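Putative exported protein (Bordetella pertussis Tohama I, PDB 2PFY) binds pyroglutamic acid as an extracytoplasmic solute receptor, probably to deliver it to a tripartite ATP-independent periplasmic (TRAP) transporter. Local coordinates at residues A[7-12]-A[118-123]; A[25-30]-A[230-235]; A[143-148]-A[205-210]; A[150-155]-A[274-279]; A[182-187]-A[246-251]. All blocks are in the same frame, centred on the assembly; numbering follows the deposited sequence.

Contact 1 (A[7-12]-A[118-123]); sequences TAEQPD and SPWPPQ. With PCA (pyroglutamic acid), chain E.
Trp-120 forms one wall of the pyroglutamate pocket, and Gln-10 and Glu-9 back its edge as a second shell. The Gln-10 side chain comes in at the benzo edge of the ring, near its plane: Gln-10 CG lies 3.5 Å from Trp-120 CH2, with CZ2 almost as close. With CG anti to the carbonyl carbon (chi1 -57°) and a bend at chi2, the chain folds against this edge. The Gln-10 amide then stands nearly upright to the indole, the two planes 80° apart. Gln-10 NE2 donates to Glu-9 OE2 at 2.9 Å, the acceptor lying in the amide plane, and is also hydrogen-bonded to Thr-165 OG1; together these hold the amide's rotation. Glu-9 OE2 accepts a second bond from a water at 2.7 Å, and the same water accepts from Trp-120 NE1 at 2.9 Å, so the in-plane N-H of the indole is tied to the carboxylate. The other oxygen, Glu-9 OE1, pairs with Arg-48. Held at this edge, the indole offers one face to the ligand, whose CD sits 3.3 Å above the ring plane. The loop 7-12 leads from strand 2-7 into helix 15-30, while 118-123 leaves strand 112-119 of the same five-stranded sheet; Trp-120 also packs on Leu-16 of helix 15-30 and on Ala-185 and Thr-186 of helix 184-189.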
# COMPACT_ATOMS: atom_id res chain seq x y z
N THR A 7 -9.36 10.12 7.03
CA THR A 7 -8.96 8.84 7.62
C THR A 7 -7.59 8.49 7.05
O THR A 7 -7.32 8.69 5.85
CB THR A 7 -10.00 7.71 7.36
OG1 THR A 7 -9.54 6.47 7.95
CG2 THR A 7 -10.22 7.48 5.83
N ALA A 8 -6.72 7.96 7.90
CA ALA A 8 -5.44 7.37 7.47
C ALA A 8 -5.36 5.98 8.05
O ALA A 8 -5.80 5.71 9.20
CB ALA A 8 -4.26 8.22 7.95
N GLU A 9 -4.79 5.08 7.26
CA GLU A 9 -4.79 3.64 7.54
C GLU A 9 -3.89 3.20 8.73
O GLU A 9 -4.26 2.37 9.56
CB GLU A 9 -4.28 2.99 6.27
CG GLU A 9 -4.99 1.80 5.85
CD GLU A 9 -4.37 1.21 4.64
OE1 GLU A 9 -5.09 0.93 3.68
OE2 GLU A 9 -3.15 0.99 4.65
N GLN A 10 -2.70 3.78 8.78
CA GLN A 10 -1.63 3.28 9.63
C GLN A 10 -1.43 4.16 10.86
O GLN A 10 -1.88 5.33 10.88
CB GLN A 10 -0.37 3.22 8.77
CG GLN A 10 -0.52 2.35 7.49
CD GLN A 10 -0.85 0.90 7.84
OE1 GLN A 10 -0.37 0.38 8.87
NE2 GLN A 10 -1.68 0.25 7.02
N PRO A 11 -0.78 3.63 11.90
CA PRO A 11 -0.53 4.41 13.11
C PRO A 11 0.43 5.58 12.88
O PRO A 11 1.05 5.67 11.83
CB PRO A 11 0.13 3.37 14.05
CG PRO A 11 0.74 2.39 13.17
CD PRO A 11 -0.25 2.25 12.04
N ASP A 12 0.48 6.50 13.83
CA ASP A 12 1.32 7.68 13.77
C ASP A 12 2.83 7.32 13.66
O ASP A 12 3.61 8.12 13.14
CB ASP A 12 1.00 8.57 14.99
CG ASP A 12 -0.35 9.28 14.86
OD1 ASP A 12 -0.89 9.37 13.75
OD2 ASP A 12 -0.90 9.74 15.88
N SER A 118 1.77 7.58 -2.66
CA SER A 118 3.12 7.38 -2.12
C SER A 118 3.29 5.90 -1.96
O SER A 118 2.31 5.18 -1.75
CB SER A 118 3.32 8.08 -0.77
OG SER A 118 3.38 9.48 -0.94
N PRO A 119 4.54 5.42 -2.12
CA PRO A 119 4.76 3.98 -2.05
C PRO A 119 5.10 3.50 -0.62
O PRO A 119 5.70 4.23 0.17
CB PRO A 119 5.98 3.79 -2.98
CG PRO A 119 6.81 5.05 -2.72
CD PRO A 119 5.77 6.15 -2.51
N TRP A 120 4.68 2.30 -0.32
CA TRP A 120 5.29 1.50 0.75
C TRP A 120 6.69 1.06 0.27
O TRP A 120 7.00 1.16 -0.92
CB TRP A 120 4.43 0.24 0.97
CG TRP A 120 3.17 0.52 1.70
CD1 TRP A 120 1.92 0.78 1.17
CD2 TRP A 120 3.02 0.54 3.12
NE1 TRP A 120 1.01 0.95 2.18
CE2 TRP A 120 1.66 0.80 3.39
CE3 TRP A 120 3.92 0.35 4.19
CZ2 TRP A 120 1.16 0.87 4.69
CZ3 TRP A 120 3.42 0.43 5.50
CH2 TRP A 120 2.05 0.69 5.73
N PRO A 121 7.54 0.60 1.20
CA PRO A 121 8.77 -0.05 0.78
C PRO A 121 8.47 -1.44 0.17
O PRO A 121 7.33 -1.91 0.23
CB PRO A 121 9.61 -0.14 2.09
CG PRO A 121 8.90 0.81 3.09
CD PRO A 121 7.44 0.69 2.67
N PRO A 122 9.49 -2.06 -0.46
CA PRO A 122 9.31 -3.38 -1.06
C PRO A 122 8.87 -4.44 -0.05
O PRO A 122 9.21 -4.34 1.15
CB PRO A 122 10.70 -3.71 -1.60
CG PRO A 122 11.33 -2.34 -1.85
CD PRO A 122 10.84 -1.53 -0.67
N GLN A 123 8.12 -5.45 -0.50
CA GLN A 123 7.52 -6.42 0.42
C GLN A 123 8.45 -7.61 0.65
O GLN A 123 8.85 -8.28 -0.31
CB GLN A 123 6.18 -6.93 -0.12
CG GLN A 123 5.18 -5.81 -0.49
CD GLN A 123 4.68 -5.05 0.74
OE1 GLN A 123 5.13 -3.95 1.05
NE2 GLN A 123 3.79 -5.67 1.45
N PCA E . 2.19 -2.59 4.82
CA PCA E . 0.74 -2.71 4.55
CB PCA E . 0.52 -2.91 3.07
CG PCA E . 1.89 -3.00 2.45
CD PCA E . 2.84 -2.76 3.57
OE PCA E . 4.06 -2.68 3.43
C PCA E . 0.15 -3.87 5.33
O PCA E . -1.07 -4.05 5.47
OXT PCA E . 0.92 -4.67 5.83
O HOH W 1 -1.71 1.98 2.62

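Contact 2 (A[25-30]-A[230-235]); sequences DEVKAA and LDAGAK
Glu-26 and Lys-235 reach toward each other across two helices. Glu-26 CB is 4.4 Å from the methyl CB of Ala-232, one turn before the lysine. From there CG sits beside the backbone N (chi1 -76°) and the chain runs extended, which carries the carboxylate past the alanine toward Lys-235. OE1 takes a bond from a water at 2.6 Å; this water also donates to Ala-232 O at 2.7 Å, bridging the carboxylate to the opposing backbone. Arg-239 gives OE1 its stronger charged partner. OE2 forms a salt bridge with Lys-235 NZ, but at 3.5 Å the hydrogen bond in it is weak; NZ is about as far from Glu-26 OE1, so the ammonium faces the carboxylate broadly and loosely. Gln-22 also reaches OE2. The lysine chain, bent at both outer torsions, meets the glutamate at about a right angle. Beside these polar groups, Val-27 CG2 packs on Ala-232 CB at 3.7 Å, while Val-27 also touches Leu-35 and Ile-37 of strand 35-40. The small alanine is consistent with the axis separation of 9.2 Å. With N-to-C directions 141° apart, helices 15-30 and 223-257 form a roughly antiparallel pair, as expected in an alpha/beta lobe whose helices flank a central sheet.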
# COMPACT_ATOMS: atom_id res chain seq x y z
N ASP A 25 -1.27 19.68 7.18
CA ASP A 25 -0.65 20.91 7.68
C ASP A 25 -0.33 21.89 6.56
O ASP A 25 -0.53 23.10 6.73
CB ASP A 25 0.66 20.62 8.45
CG ASP A 25 0.41 20.05 9.83
OD1 ASP A 25 -0.70 20.23 10.37
OD2 ASP A 25 1.34 19.41 10.36
N GLU A 26 0.20 21.38 5.45
CA GLU A 26 0.57 22.22 4.32
C GLU A 26 -0.65 22.82 3.62
O GLU A 26 -0.59 23.97 3.18
CB GLU A 26 1.50 21.48 3.36
CG GLU A 26 2.95 21.42 3.98
CD GLU A 26 3.98 20.64 3.17
OE1 GLU A 26 3.66 20.09 2.07
OE2 GLU A 26 5.12 20.56 3.67
N VAL A 27 -1.76 22.08 3.57
CA VAL A 27 -3.02 22.60 3.04
C VAL A 27 -3.52 23.76 3.90
O VAL A 27 -4.00 24.81 3.40
CB VAL A 27 -4.11 21.47 2.91
CG1 VAL A 27 -5.50 22.04 2.65
CG2 VAL A 27 -3.78 20.50 1.78
N LYS A 28 -3.41 23.62 5.21
CA LYS A 28 -3.91 24.64 6.11
C LYS A 28 -3.12 25.94 5.98
O LYS A 28 -3.70 27.04 5.99
CB LYS A 28 -3.85 24.14 7.56
CG LYS A 28 -4.54 25.08 8.54
CD LYS A 28 -4.52 24.54 9.95
CE LYS A 28 -4.96 25.60 10.95
NZ LYS A 28 -4.51 25.20 12.31
N ALA A 29 -1.79 25.80 5.88
CA ALA A 29 -0.91 26.97 5.75
C ALA A 29 -1.07 27.61 4.38
O ALA A 29 -1.16 28.84 4.25
CB ALA A 29 0.55 26.57 6.03
N ALA A 30 -1.15 26.80 3.34
CA ALA A 30 -1.26 27.29 1.98
C ALA A 30 -2.58 27.99 1.70
O ALA A 30 -2.63 28.89 0.87
CB ALA A 30 -1.04 26.15 1.00
N LEU A 230 -4.39 20.26 -4.50
CA LEU A 230 -3.66 19.52 -5.52
C LEU A 230 -2.14 19.75 -5.44
O LEU A 230 -1.38 18.80 -5.58
CB LEU A 230 -4.23 19.74 -6.92
CG LEU A 230 -5.67 19.22 -7.12
CD1 LEU A 230 -6.10 19.40 -8.56
CD2 LEU A 230 -5.80 17.75 -6.75
N ASP A 231 -1.72 20.99 -5.18
CA ASP A 231 -0.31 21.34 -5.10
C ASP A 231 0.32 20.73 -3.84
O ASP A 231 1.45 20.20 -3.86
CB ASP A 231 -0.14 22.88 -5.06
CG ASP A 231 -0.45 23.54 -6.42
OD1 ASP A 231 -0.67 22.84 -7.44
OD2 ASP A 231 -0.49 24.79 -6.44
N ALA A 232 -0.41 20.82 -2.73
CA ALA A 232 0.09 20.18 -1.51
C ALA A 232 0.21 18.65 -1.74
O ALA A 232 1.17 18.02 -1.28
CB ALA A 232 -0.78 20.52 -0.31
N GLY A 233 -0.72 18.09 -2.52
CA GLY A 233 -0.68 16.68 -2.89
C GLY A 233 0.56 16.35 -3.70
O GLY A 233 1.25 15.35 -3.44
N ALA A 234 0.85 17.19 -4.70
CA ALA A 234 2.05 17.01 -5.52
C ALA A 234 3.31 16.96 -4.64
O ALA A 234 4.16 16.10 -4.85
CB ALA A 234 2.14 18.17 -6.60
N LYS A 235 3.43 17.87 -3.68
CA LYS A 235 4.56 17.92 -2.75
C LYS A 235 4.61 16.66 -1.89
O LYS A 235 5.69 16.12 -1.60
CB LYS A 235 4.44 19.15 -1.84
CG LYS A 235 5.02 20.48 -2.46
CD LYS A 235 5.20 21.58 -1.37
CE LYS A 235 6.62 21.59 -0.70
NZ LYS A 235 6.79 20.90 0.66
O HOH W 2 2.06 18.26 1.29

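Contact 3 (A[143-148]-A[205-210]); sequences RAYSAS and FIPQSF. With PCA (pyroglutamic acid), chain E.
The phenol of Tyr-145 and the ring of Phe-205 approach from opposite directions, and they meet through the hydroxyl: Tyr-145 OH is 3.3 Å from Phe-205 CZ, at the phenyl edge and near its plane. Pro-207 CB lies in plane at the Phe-205 edge too. One face of the tyrosine ring carries the pyroglutamate, whose CB stands 3.7 Å above the plane and toward the rim. Over one face of the Arg-143 guanidinium sits Tyr-145 CD2, again off centre, and the ligand carboxylate lies at the guanidinium edge. This edge-on pairing uses both terminal nitrogens: Arg-143 NH2 donates to ligand O at 2.7 Å, and Arg-143 NH1 donates to ligand OXT at 2.9 Å, with an N-H...O angle of 161°. A two-pronged grip of a substrate carboxylate by one arginine is a hallmark of TRAP solute receptors of the DctP family. The Arg-143 chain is stretched out from CG to NE, and NE bonds to Val-163 O, which fixes the rotation of the guanidinium; Arg-48 gives the ligand a second arginine. Tyr-145 CG is wedged between backbone N and carbonyl carbon (chi1 60°), a torsion that turns one face to the ligand. Pro-207 CG adds an apolar contact, 3.7 Å from ligand CG and 3.9 Å from Tyr-145 OH. Phe-205 extends the packing away from the pocket, touching Met-152 of helix 147-155 and Leu-181 of strand 180-182.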
# COMPACT_ATOMS: atom_id res chain seq x y z
N ARG A 143 -0.66 -14.54 6.43
CA ARG A 143 -1.42 -13.29 6.34
C ARG A 143 -1.56 -12.78 4.92
O ARG A 143 -0.57 -12.67 4.19
CB ARG A 143 -0.74 -12.19 7.18
CG ARG A 143 -1.50 -10.84 7.10
CD ARG A 143 -0.74 -9.73 7.74
NE ARG A 143 -1.50 -8.48 7.54
CZ ARG A 143 -0.97 -7.34 7.10
NH1 ARG A 143 0.34 -7.26 6.90
NH2 ARG A 143 -1.76 -6.26 6.92
N ALA A 144 -2.79 -12.44 4.53
CA ALA A 144 -3.04 -11.68 3.30
C ALA A 144 -3.65 -10.34 3.70
O ALA A 144 -4.23 -10.24 4.77
CB ALA A 144 -4.03 -12.43 2.38
N TYR A 145 -3.52 -9.31 2.86
CA TYR A 145 -4.05 -7.99 3.24
C TYR A 145 -4.82 -7.29 2.13
O TYR A 145 -5.19 -6.11 2.25
CB TYR A 145 -2.95 -7.09 3.82
CG TYR A 145 -1.78 -6.79 2.92
CD1 TYR A 145 -1.94 -6.05 1.75
CD2 TYR A 145 -0.49 -7.22 3.26
CE1 TYR A 145 -0.88 -5.77 0.94
CE2 TYR A 145 0.60 -6.95 2.44
CZ TYR A 145 0.39 -6.23 1.27
OH TYR A 145 1.43 -5.92 0.42
N SER A 146 -5.06 -8.04 1.06
CA SER A 146 -5.69 -7.54 -0.17
C SER A 146 -6.13 -8.76 -0.99
O SER A 146 -5.72 -9.90 -0.69
CB SER A 146 -4.71 -6.66 -0.95
OG SER A 146 -3.60 -7.43 -1.42
N ALA A 147 -7.00 -8.54 -1.98
CA ALA A 147 -7.35 -9.56 -2.97
C ALA A 147 -6.11 -10.14 -3.66
O ALA A 147 -5.97 -11.36 -3.76
CB ALA A 147 -8.36 -8.97 -4.02
N SER A 148 -5.20 -9.28 -4.10
CA SER A 148 -3.96 -9.74 -4.75
C SER A 148 -3.10 -10.62 -3.84
O SER A 148 -2.67 -11.72 -4.25
CB SER A 148 -3.14 -8.57 -5.30
OG SER A 148 -2.01 -9.06 -6.00
N PHE A 205 7.01 -7.00 -4.42
CA PHE A 205 6.43 -5.89 -5.13
C PHE A 205 6.46 -4.63 -4.27
O PHE A 205 6.90 -4.64 -3.10
CB PHE A 205 4.99 -6.22 -5.60
CG PHE A 205 4.06 -6.62 -4.50
CD1 PHE A 205 3.28 -5.65 -3.83
CD2 PHE A 205 4.01 -7.94 -4.07
CE1 PHE A 205 2.42 -6.01 -2.78
CE2 PHE A 205 3.15 -8.31 -2.99
CZ PHE A 205 2.36 -7.36 -2.37
N ILE A 206 6.06 -3.52 -4.87
CA ILE A 206 6.00 -2.31 -4.08
C ILE A 206 4.60 -1.65 -4.20
O ILE A 206 4.31 -0.96 -5.21
CB ILE A 206 7.30 -1.37 -4.17
CG1 ILE A 206 7.01 0.02 -4.66
CG2 ILE A 206 8.62 -2.00 -4.74
CD1 ILE A 206 6.48 0.80 -3.62
N PRO A 207 3.73 -1.90 -3.19
CA PRO A 207 2.34 -1.48 -3.32
C PRO A 207 2.23 -0.00 -2.98
O PRO A 207 2.99 0.52 -2.16
CB PRO A 207 1.60 -2.39 -2.33
CG PRO A 207 2.68 -2.62 -1.18
CD PRO A 207 4.02 -2.57 -1.90
N GLN A 208 1.35 0.68 -3.69
CA GLN A 208 1.14 2.11 -3.49
C GLN A 208 0.03 2.36 -2.50
O GLN A 208 -0.87 1.55 -2.33
CB GLN A 208 0.76 2.80 -4.79
CG GLN A 208 1.76 2.60 -5.92
CD GLN A 208 3.15 3.13 -5.61
OE1 GLN A 208 3.31 4.16 -4.99
NE2 GLN A 208 4.15 2.43 -6.09
N SER A 209 0.09 3.51 -1.87
CA SER A 209 -0.99 4.01 -1.05
C SER A 209 -1.46 5.31 -1.70
O SER A 209 -0.66 6.03 -2.29
CB SER A 209 -0.42 4.20 0.35
OG SER A 209 -0.82 5.40 0.91
N PHE A 210 -2.75 5.63 -1.65
CA PHE A 210 -3.15 6.96 -2.14
C PHE A 210 -4.13 7.71 -1.27
O PHE A 210 -4.74 7.13 -0.36
CB PHE A 210 -3.56 7.01 -3.67
CG PHE A 210 -4.77 6.17 -4.06
CD1 PHE A 210 -5.06 5.99 -5.42
CD2 PHE A 210 -5.59 5.51 -3.11
CE1 PHE A 210 -6.17 5.19 -5.86
CE2 PHE A 210 -6.69 4.73 -3.52
CZ PHE A 210 -6.97 4.55 -4.92
N PCA E . 2.19 -2.59 4.82
CA PCA E . 0.74 -2.71 4.55
CB PCA E . 0.52 -2.91 3.07
CG PCA E . 1.89 -3.00 2.45
CD PCA E . 2.84 -2.76 3.57
OE PCA E . 4.06 -2.68 3.43
C PCA E . 0.15 -3.87 5.33
O PCA E . -1.07 -4.05 5.47
OXT PCA E . 0.92 -4.67 5.83

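Contact 4 (A[150-155]-A[274-279]); sequences SHMAAL and QAIGAT
Leu-155 and Ile-276 lie alongside each other, pointing opposite ways rather than meeting end to end. The branches touch where Leu-155 CD1 comes within 4.2 Å of Ile-276 CG2. The isoleucine's other branch, through CG1, reaches the partner backbone, Ile-276 CD1 ending 3.7 Å from Leu-155 O at the last residue of helix 147-155. The first torsion of Ile-276 (chi1 -74°) puts CG2 anti to the backbone N, where it meets both Leu-155 CD1 and Met-152 CG. Selenomethionine Met-152 takes part with its stem: its CG is 4.2 Å from Ile-276 CG2, while the chain beyond leads away from helix 267-287 toward Phe-205 and Pro-83. The short-segment axes are 10.6 Å apart with N-to-C directions at 127°, an oblique helix-helix crossing that joins helix 147-155, which follows strand 141-144, to helix 267-287. No hydrogen bond links the two segments; they meet by apolar packing, with one methyl against a carbonyl oxygen. Leu-155 CD1 is shared further, lying 4.5 Å from the methyl CG2 of Thr-279 one turn along and 3.7 Å above one face of the His-151 imidazole, toward the ring's rim. Met-280, next along helix 267-287, touches His-151, Met-152 and Leu-155, and Ile-276 is enclosed further by Leu-134 and Met-156.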
# COMPACT_ATOMS: atom_id res chain seq x y z
N SER A 150 -4.07 -12.29 -1.18
CA SER A 150 -4.83 -13.53 -0.95
C SER A 150 -4.61 -14.56 -2.06
O SER A 150 -4.30 -15.73 -1.78
CB SER A 150 -6.33 -13.24 -0.86
OG SER A 150 -6.71 -12.94 0.45
N HIS A 151 -4.75 -14.10 -3.30
CA HIS A 151 -4.47 -14.91 -4.47
C HIS A 151 -3.01 -15.39 -4.50
O HIS A 151 -2.73 -16.57 -4.74
CB HIS A 151 -4.82 -14.12 -5.74
CG HIS A 151 -4.71 -14.92 -7.00
ND1 HIS A 151 -4.20 -14.40 -8.17
CD2 HIS A 151 -5.03 -16.20 -7.27
CE1 HIS A 151 -4.22 -15.33 -9.11
NE2 HIS A 151 -4.73 -16.43 -8.59
N MSE A 152 -2.07 -14.48 -4.24
CA MSE A 152 -0.66 -14.83 -4.21
C MSE A 152 -0.36 -15.93 -3.19
O MSE A 152 0.38 -16.88 -3.49
CB MSE A 152 0.19 -13.59 -3.93
CG MSE A 152 1.69 -13.84 -3.90
SE MSE A 152 2.52 -12.33 -3.00
CE MSE A 152 1.88 -12.80 -1.13
N ALA A 153 -0.92 -15.80 -1.99
CA ALA A 153 -0.70 -16.75 -0.91
C ALA A 153 -1.22 -18.14 -1.27
O ALA A 153 -0.57 -19.13 -0.94
CB ALA A 153 -1.34 -16.27 0.39
N ALA A 154 -2.37 -18.20 -1.92
CA ALA A 154 -2.98 -19.46 -2.34
C ALA A 154 -2.06 -20.16 -3.35
O ALA A 154 -1.77 -21.35 -3.21
CB ALA A 154 -4.36 -19.22 -2.93
N LEU A 155 -1.56 -19.39 -4.32
CA LEU A 155 -0.59 -19.90 -5.29
C LEU A 155 0.72 -20.39 -4.68
O LEU A 155 1.41 -21.24 -5.27
CB LEU A 155 -0.32 -18.86 -6.35
CG LEU A 155 -1.51 -18.47 -7.24
CD1 LEU A 155 -1.10 -17.31 -8.11
CD2 LEU A 155 -2.00 -19.66 -8.07
N GLN A 274 9.01 -15.79 -8.70
CA GLN A 274 9.08 -15.32 -10.10
C GLN A 274 8.08 -16.07 -10.99
O GLN A 274 7.40 -15.46 -11.82
CB GLN A 274 10.51 -15.43 -10.65
CG GLN A 274 11.48 -14.33 -10.10
CD GLN A 274 12.98 -14.66 -10.23
OE1 GLN A 274 13.37 -15.65 -10.86
NE2 GLN A 274 13.82 -13.82 -9.62
N ALA A 275 7.98 -17.38 -10.80
CA ALA A 275 6.99 -18.18 -11.53
C ALA A 275 5.56 -17.79 -11.12
O ALA A 275 4.68 -17.68 -12.00
CB ALA A 275 7.23 -19.69 -11.35
N ILE A 276 5.35 -17.55 -9.82
CA ILE A 276 4.06 -17.04 -9.33
C ILE A 276 3.70 -15.68 -9.97
O ILE A 276 2.54 -15.45 -10.30
CB ILE A 276 3.97 -17.01 -7.78
CG1 ILE A 276 3.79 -18.44 -7.24
CG2 ILE A 276 2.82 -16.11 -7.29
CD1 ILE A 276 3.86 -18.54 -5.77
N GLY A 277 4.70 -14.81 -10.13
CA GLY A 277 4.57 -13.52 -10.78
C GLY A 277 4.17 -13.61 -12.24
O GLY A 277 3.32 -12.84 -12.71
N ALA A 278 4.80 -14.55 -12.96
CA ALA A 278 4.43 -14.85 -14.36
C ALA A 278 2.96 -15.27 -14.50
O ALA A 278 2.24 -14.74 -15.35
CB ALA A 278 5.37 -15.93 -14.95
N THR A 279 2.51 -16.18 -13.65
CA THR A 279 1.11 -16.59 -13.62
C THR A 279 0.18 -15.40 -13.35
O THR A 279 -0.80 -15.17 -14.07
CB THR A 279 0.88 -17.65 -12.53
OG1 THR A 279 1.75 -18.75 -12.75
CG2 THR A 279 -0.54 -18.13 -12.50

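Contact 5 (A[182-187]-A[246-251]); sequences TSPATG and AKTREL. With PCA (pyroglutamic acid), chain E.
Pro-184 and Ala-185, at the start of helix 184-189, pack on Leu-251 of the long helix 223-257. The apolar contacts carry the interface. Pro-184 CB meets Leu-251 CB at 3.9 Å, and the proline's CG approaches the methyl of Thr-248, with Pro-184 CG to Thr-248 CG2 at 4.3 Å. Leu-251 sends its CD1 branch past the proline to Ala-185, where Leu-251 CD1 and Ala-185 CB are 3.8 Å apart. No hydrogen bond crosses between the segments; charge is paired within helix 223-257, where Lys-247 bridges to Glu-250.

Capping bonds organise the start of the short helix. Ser-183 is its N-cap residue, and its OG accepts from Thr-186 N at 3.2 Å in a nearly straight bond (169°) and, more weakly, from Ala-185 N.

Ligand bonds make up the third group. Ser-183 OG donates to the lactam oxygen OE of pyroglutamate at 2.7 Å, and Ser-183 N adds a second donor to that OE at 3.1 Å, so two bonds from one residue grip the carbonyl. The ligand's N donates to Thr-186 OG1 at 2.7 Å, almost straight (173°). Thr-182 OG1 donates to carboxylate OXT at 2.8 Å. Both polar sides of the lactam are thus read by the loop and first turn of one helix, whose N-terminal dipole probably also favours the carbonyl oxygen. Ligand recognition at a helix N-terminus is a recurrent feature of periplasmic binding proteins.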
# COMPACT_ATOMS: atom_id res chain seq x y z
N THR A 182 5.04 -8.31 3.99
CA THR A 182 4.83 -6.87 4.21
C THR A 182 6.19 -6.18 4.19
O THR A 182 7.23 -6.87 4.20
CB THR A 182 4.02 -6.54 5.52
OG1 THR A 182 3.61 -5.17 5.51
CG2 THR A 182 4.81 -6.85 6.85
N SER A 183 6.18 -4.84 4.19
CA SER A 183 7.40 -4.06 4.13
C SER A 183 8.12 -4.08 5.48
O SER A 183 7.51 -4.42 6.55
CB SER A 183 7.08 -2.60 3.79
OG SER A 183 6.26 -2.08 4.83
N PRO A 184 9.39 -3.67 5.46
CA PRO A 184 10.07 -3.40 6.72
C PRO A 184 9.44 -2.21 7.48
O PRO A 184 9.63 -2.10 8.69
CB PRO A 184 11.52 -3.11 6.31
CG PRO A 184 11.42 -2.63 4.84
CD PRO A 184 10.28 -3.49 4.29
N ALA A 185 8.66 -1.35 6.80
CA ALA A 185 7.99 -0.24 7.52
C ALA A 185 6.94 -0.77 8.51
O ALA A 185 6.88 -0.33 9.66
CB ALA A 185 7.34 0.74 6.55
N THR A 186 6.11 -1.70 8.03
CA THR A 186 5.11 -2.36 8.90
C THR A 186 5.82 -3.19 9.97
O THR A 186 5.39 -3.24 11.12
CB THR A 186 4.16 -3.22 8.06
OG1 THR A 186 3.33 -2.34 7.27
CG2 THR A 186 3.25 -4.11 8.96
N GLY A 187 6.92 -3.83 9.58
CA GLY A 187 7.74 -4.56 10.54
C GLY A 187 8.20 -3.69 11.72
O GLY A 187 8.13 -4.10 12.89
N ALA A 246 14.61 6.70 0.97
CA ALA A 246 15.60 7.02 2.00
C ALA A 246 15.53 6.11 3.23
O ALA A 246 16.54 5.97 3.97
CB ALA A 246 15.48 8.47 2.42
N LYS A 247 14.36 5.52 3.48
CA LYS A 247 14.14 4.84 4.79
C LYS A 247 14.17 3.33 4.73
O LYS A 247 14.24 2.70 5.77
CB LYS A 247 12.85 5.28 5.49
CG LYS A 247 12.90 6.72 6.08
CD LYS A 247 14.20 7.05 6.84
CE LYS A 247 14.18 8.47 7.42
NZ LYS A 247 15.27 8.70 8.43
N THR A 248 14.08 2.76 3.52
CA THR A 248 13.94 1.31 3.37
C THR A 248 15.09 0.55 4.10
O THR A 248 14.82 -0.39 4.84
CB THR A 248 13.82 0.88 1.88
OG1 THR A 248 12.58 1.38 1.33
CG2 THR A 248 13.79 -0.66 1.80
N ARG A 249 16.33 0.99 3.91
CA ARG A 249 17.47 0.35 4.60
C ARG A 249 17.45 0.56 6.09
O ARG A 249 17.67 -0.42 6.79
CB ARG A 249 18.87 0.77 4.07
CG ARG A 249 19.22 0.30 2.69
CD ARG A 249 18.75 -1.13 2.43
NE ARG A 249 19.43 -2.19 3.18
CZ ARG A 249 19.03 -3.47 3.13
NH1 ARG A 249 17.96 -3.80 2.40
NH2 ARG A 249 19.67 -4.41 3.80
N GLU A 250 17.18 1.79 6.56
CA GLU A 250 17.13 2.07 8.01
C GLU A 250 16.10 1.21 8.71
O GLU A 250 16.32 0.76 9.86
CB GLU A 250 16.81 3.52 8.38
CG GLU A 250 16.95 4.50 7.28
CD GLU A 250 17.48 5.86 7.75
OE1 GLU A 250 17.14 6.28 8.89
OE2 GLU A 250 18.25 6.48 6.97
N LEU A 251 14.96 1.01 8.04
CA LEU A 251 13.90 0.17 8.60
C LEU A 251 14.35 -1.30 8.66
O LEU A 251 14.10 -1.99 9.63
CB LEU A 251 12.60 0.33 7.79
CG LEU A 251 12.01 1.76 7.92
CD1 LEU A 251 10.91 1.96 6.83
CD2 LEU A 251 11.41 2.04 9.28
N PCA E . 2.19 -2.59 4.82
CA PCA E . 0.74 -2.71 4.55
CB PCA E . 0.52 -2.91 3.07
CG PCA E . 1.89 -3.00 2.45
CD PCA E . 2.84 -2.76 3.57
OE PCA E . 4.06 -2.68 3.43
C PCA E . 0.15 -3.87 5.33
O PCA E . -1.07 -4.05 5.47
OXT PCA E . 0.92 -4.67 5.83

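How the contacts relate
Contacts 1, 3 and 5 surround the same pyroglutamate: contact 1 lays an indole on one side of the lactam, contact 3 holds the carboxylate and lays a phenol on the ligand, and contact 5 reads the lactam amide. The centres of contacts 3 and 5 each lie 10 Å from that of contact 1. Contacts 1 and 3 are joined by probable backbone hydrogen bonds, Ser-209 N to Ser-118 O at 2.8 Å and Gln-123 N to Phe-205 O at 3.0 Å. Contact 4 backs contact 3 through helix 147-155, their centres 13 Å apart. Contacts 2 and 5 share helix 223-257, whereas contacts 2 and 4 lie on opposite sides of the chain's centre, about 39 Å between centres.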